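Local coordinates for N-acetylmuramoyl-L-alanine amidase (Mycolicibacterium smegmatis, PDB 7AGM), which probably cleaves, as a zinc-dependent amidase, the amide bond between N-acetylmuramic acid and L-alanine in cell-wall peptidoglycan, at residues H107-G111 with G184-N188; G115-H119 with I151-I157. All blocks are in the same frame, centred on the assembly; numbering follows the deposited sequence.

Interaction 1 of 2, residues H107-G111 with G184-N188; sequences HADGG and GNMKN. With ZN (zinc ion), chain C.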
# COMPACT_ATOMS: atom_id res chain seq x y z
N HIS A 107 0.57 -1.33 3.70
CA HIS A 107 1.08 -2.47 4.44
C HIS A 107 1.96 -1.98 5.59
O HIS A 107 2.31 -0.80 5.68
CB HIS A 107 1.92 -3.39 3.55
CG HIS A 107 1.09 -4.26 2.68
ND1 HIS A 107 0.90 -5.60 2.94
CD2 HIS A 107 0.38 -3.99 1.55
CE1 HIS A 107 0.11 -6.11 2.01
NE2 HIS A 107 -0.21 -5.16 1.16
N ALA A 108 2.34 -2.94 6.43
CA ALA A 108 3.40 -2.75 7.41
C ALA A 108 4.26 -4.00 7.44
O ALA A 108 3.78 -5.11 7.20
CB ALA A 108 2.86 -2.46 8.82
N ASP A 109 5.54 -3.80 7.75
CA ASP A 109 6.57 -4.79 7.50
C ASP A 109 7.03 -5.46 8.80
O ASP A 109 6.77 -4.98 9.91
CB ASP A 109 7.78 -4.11 6.86
CG ASP A 109 8.66 -5.06 6.09
OD1 ASP A 109 8.20 -6.18 5.76
OD2 ASP A 109 9.81 -4.67 5.82
N GLY A 110 7.71 -6.58 8.63
CA GLY A 110 8.44 -7.21 9.71
C GLY A 110 9.90 -7.35 9.36
O GLY A 110 10.27 -8.15 8.49
N GLY A 111 10.75 -6.57 10.02
CA GLY A 111 12.18 -6.62 9.78
C GLY A 111 12.95 -6.63 11.09
O GLY A 111 12.37 -6.75 12.17
N GLY A 184 6.21 1.05 7.81
CA GLY A 184 7.21 0.93 8.86
C GLY A 184 7.37 -0.52 9.25
O GLY A 184 6.74 -1.42 8.67
N ASN A 185 8.20 -0.73 10.26
CA ASN A 185 8.52 -2.07 10.77
C ASN A 185 7.75 -2.28 12.07
O ASN A 185 8.03 -1.63 13.08
CB ASN A 185 10.02 -2.16 11.01
CG ASN A 185 10.45 -3.50 11.57
OD1 ASN A 185 9.66 -4.44 11.66
ND2 ASN A 185 11.74 -3.60 11.94
N MET A 186 6.79 -3.22 12.05
CA MET A 186 6.01 -3.49 13.25
C MET A 186 6.85 -4.04 14.39
O MET A 186 6.42 -3.99 15.55
CB MET A 186 4.88 -4.48 12.95
CG MET A 186 3.95 -4.01 11.83
SD MET A 186 2.29 -4.73 11.93
CE MET A 186 1.42 -3.57 13.01
N LYS A 187 8.04 -4.57 14.08
CA LYS A 187 8.94 -5.11 15.09
C LYS A 187 9.85 -4.06 15.70
O LYS A 187 10.60 -4.38 16.63
CB LYS A 187 9.78 -6.23 14.49
CG LYS A 187 8.97 -7.32 13.81
CD LYS A 187 8.02 -7.99 14.78
CE LYS A 187 7.27 -9.12 14.11
NZ LYS A 187 6.22 -9.69 15.01
N ASN A 188 9.81 -2.82 15.22
CA ASN A 188 10.63 -1.72 15.72
C ASN A 188 9.85 -0.94 16.79
O ASN A 188 8.65 -0.70 16.62
CB ASN A 188 11.01 -0.78 14.58
CG ASN A 188 11.68 0.49 15.07
OD1 ASN A 188 11.03 1.52 15.20
ND2 ASN A 188 12.97 0.41 15.35
ZN ZN C . 1.63 -6.81 4.40
O HOH W 1 3.61 -6.26 4.68
O HOH W 2 2.78 -8.43 5.22
O HOH W 3 2.49 -8.15 2.84

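Interaction 2 of 2, residues G115-H119 with I151-I157; sequences GRGFH and IPPATYI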
# COMPACT_ATOMS: atom_id res chain seq x y z
N GLY A 115 15.74 -1.70 12.87
CA GLY A 115 15.49 -0.97 11.64
C GLY A 115 14.08 -0.41 11.64
O GLY A 115 13.14 -1.07 12.07
N ARG A 116 13.95 0.82 11.15
CA ARG A 116 12.65 1.48 11.09
C ARG A 116 12.54 2.26 9.80
O ARG A 116 13.52 2.44 9.06
CB ARG A 116 12.42 2.41 12.29
CG ARG A 116 13.16 3.75 12.19
CD ARG A 116 12.59 4.78 13.16
NE ARG A 116 11.20 5.10 12.85
CZ ARG A 116 10.66 6.32 12.93
NH1 ARG A 116 11.39 7.37 13.30
NH2 ARG A 116 9.39 6.49 12.62
N GLY A 117 11.33 2.73 9.52
CA GLY A 117 11.09 3.61 8.39
C GLY A 117 10.29 2.93 7.29
O GLY A 117 9.95 1.74 7.36
N PHE A 118 9.99 3.72 6.27
CA PHE A 118 9.10 3.31 5.19
C PHE A 118 9.87 2.82 3.96
O PHE A 118 11.03 3.19 3.73
CB PHE A 118 8.18 4.47 4.76
CG PHE A 118 8.88 5.53 3.95
CD1 PHE A 118 9.04 5.40 2.57
CD2 PHE A 118 9.41 6.66 4.57
CE1 PHE A 118 9.70 6.36 1.83
CE2 PHE A 118 10.08 7.63 3.83
CZ PHE A 118 10.22 7.48 2.45
N HIS A 119 9.21 2.00 3.15
CA HIS A 119 9.68 1.78 1.79
C HIS A 119 8.50 1.64 0.84
O HIS A 119 7.42 1.17 1.22
CB HIS A 119 10.77 0.68 1.66
CG HIS A 119 10.34 -0.70 2.06
ND1 HIS A 119 10.00 -1.04 3.36
CD2 HIS A 119 10.27 -1.85 1.35
CE1 HIS A 119 9.69 -2.32 3.41
NE2 HIS A 119 9.85 -2.84 2.20
N ILE A 151 8.97 11.03 8.21
CA ILE A 151 9.05 9.58 8.38
C ILE A 151 10.34 9.14 7.70
O ILE A 151 10.50 9.38 6.50
CB ILE A 151 7.83 8.88 7.78
CG1 ILE A 151 6.54 9.45 8.35
CG2 ILE A 151 7.92 7.37 8.01
CD1 ILE A 151 5.33 9.13 7.51
N PRO A 152 11.27 8.49 8.40
CA PRO A 152 12.55 8.17 7.76
C PRO A 152 12.37 7.07 6.73
O PRO A 152 11.57 6.15 6.93
CB PRO A 152 13.41 7.68 8.94
CG PRO A 152 12.43 7.17 9.93
CD PRO A 152 11.21 8.04 9.80
N PRO A 153 13.08 7.14 5.61
CA PRO A 153 13.13 5.98 4.71
C PRO A 153 13.77 4.81 5.43
O PRO A 153 14.68 4.98 6.25
CB PRO A 153 13.99 6.47 3.54
CG PRO A 153 14.73 7.65 4.06
CD PRO A 153 13.86 8.28 5.11
N ALA A 154 13.28 3.61 5.12
CA ALA A 154 13.70 2.40 5.82
C ALA A 154 15.21 2.25 5.80
O ALA A 154 15.85 2.46 4.77
CB ALA A 154 13.07 1.16 5.18
N THR A 155 15.75 1.88 6.95
CA THR A 155 17.18 1.69 7.14
C THR A 155 17.65 0.28 6.81
O THR A 155 18.86 0.02 6.83
CB THR A 155 17.55 2.00 8.59
OG1 THR A 155 16.80 1.16 9.47
CG2 THR A 155 17.26 3.46 8.93
N TYR A 156 16.73 -0.64 6.50
CA TYR A 156 17.04 -2.06 6.45
C TYR A 156 16.66 -2.75 5.15
O TYR A 156 16.98 -3.93 4.99
CB TYR A 156 16.36 -2.80 7.62
CG TYR A 156 14.84 -2.75 7.58
CD1 TYR A 156 14.14 -1.67 8.10
CD2 TYR A 156 14.12 -3.79 7.00
CE1 TYR A 156 12.75 -1.63 8.06
CE2 TYR A 156 12.73 -3.76 6.96
CZ TYR A 156 12.06 -2.67 7.48
OH TYR A 156 10.68 -2.63 7.44
N ILE A 157 15.99 -2.06 4.22
CA ILE A 157 15.61 -2.65 2.94
C ILE A 157 15.42 -1.50 1.97
O ILE A 157 15.07 -0.38 2.37
CB ILE A 157 14.34 -3.53 3.08
CG1 ILE A 157 14.02 -4.22 1.75
CG2 ILE A 157 13.17 -2.69 3.57
CD1 ILE A 157 12.88 -5.22 1.84
O HOH W 4 16.74 2.20 12.10
O HOH W 5 9.47 -0.43 5.90

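Interaction 1 of 2, residues H107-G111 with G184-N188
D109, G111 and A108 meet G184 and N185 where two neighbouring parallel strands run out. The D109 backbone serves both directions: its N donates to G184 O at 2.8 Å, and its O accepts from M186 N, also at 2.8 Å. Its carboxylate leaves this pairing and takes a hydrogen bond at OD2 from Y156. N185, paired with D109 in the last bridge, carries the link on to G111 with its side chain. With CG anti to the backbone N (chi1 178°), the amide lies along G111. G111 N, at 2.9 Å, and K187 N reach OD1 from opposite faces of the amide, each well above its plane, the latter closing an Asx turn within the type I turn N185 to N188; asparagine suits a place needing acceptor and donor together. ND2 makes a weak bond to G111 O, 3.2 Å, besides the one it gives to G115 O. Strands 102-109 and 178-185 are neighbours at the middle of the six-stranded mixed sheet of this Amidase_3-family enzyme, and the zinc lies at their C-terminal ends: H107 ND1 binds it at 2.0 Å, together with H17 and E52. A108 O accepts from a water on the metal, while its small CB packs at 3.6 Å against CG of M186, whose unbranched thioether chain, bent at chi3, also touches E52.

Interaction 2 of 2, residues G115-H119 with I151-I157
Three flat groups of 115-119 each receive an aliphatic cover from 151-157. The H119 imidazole has I157 CG2 over the centre of one face, a CH-pi contact 3.5 Å from the centroid, and at its edge, in plane, a water hydrogen-bonded to ND1, which donates to G117 O and to Y156 OH, the partner of D109. On one face of the F118 ring sits P153 CA, offset toward the rim, while I151 O lies at the ring edge, 3.2 Å from CE2. P152 CG rests over a face of the R116 guanidinium, whose NE forms a salt bridge with D191. Chi1 of 74° sets F118 CG between its own N and carbonyl carbon, bringing one ring face against P153. F118 N to P152 O at 3.0 Å and A154 N to F118 O at 2.7 Å make a single bridge of F118 with P153; T155 N adds a further bond to R116 O at 3.1 Å. G117, with positive phi (110°), lets the backbones come close, its CA 3.0 Å from P152 O and 3.9 Å from A154 CA. The two loops thus meet between helix 134-148, which F118 and I151 touch, helix 198-219 behind I151, and strand 162-165 beside H119 and I157.

In the fold
Both contacts are partly buried, lie on the same side of the chain's centre and stand about 9 Å apart, centre to centre. Interaction 1 extends regular pairing between two central strands and carries a zinc ligand; interaction 2 joins two loops, burying about twice the surface (609 against 311 Å²) through prolines, aromatic faces and glycines. Polar bonds dominate the first, while the second adds CH-pi contacts. Both meet on strand 178-185, which carries G184 and N185 and whose E182 makes backbone hydrogen bonds with H119, first residue of strand 119-123. Y156 and G115 tie them directly, and D191, of the helix 189-196 that N188 caps, accepts from N185 N and G117 N.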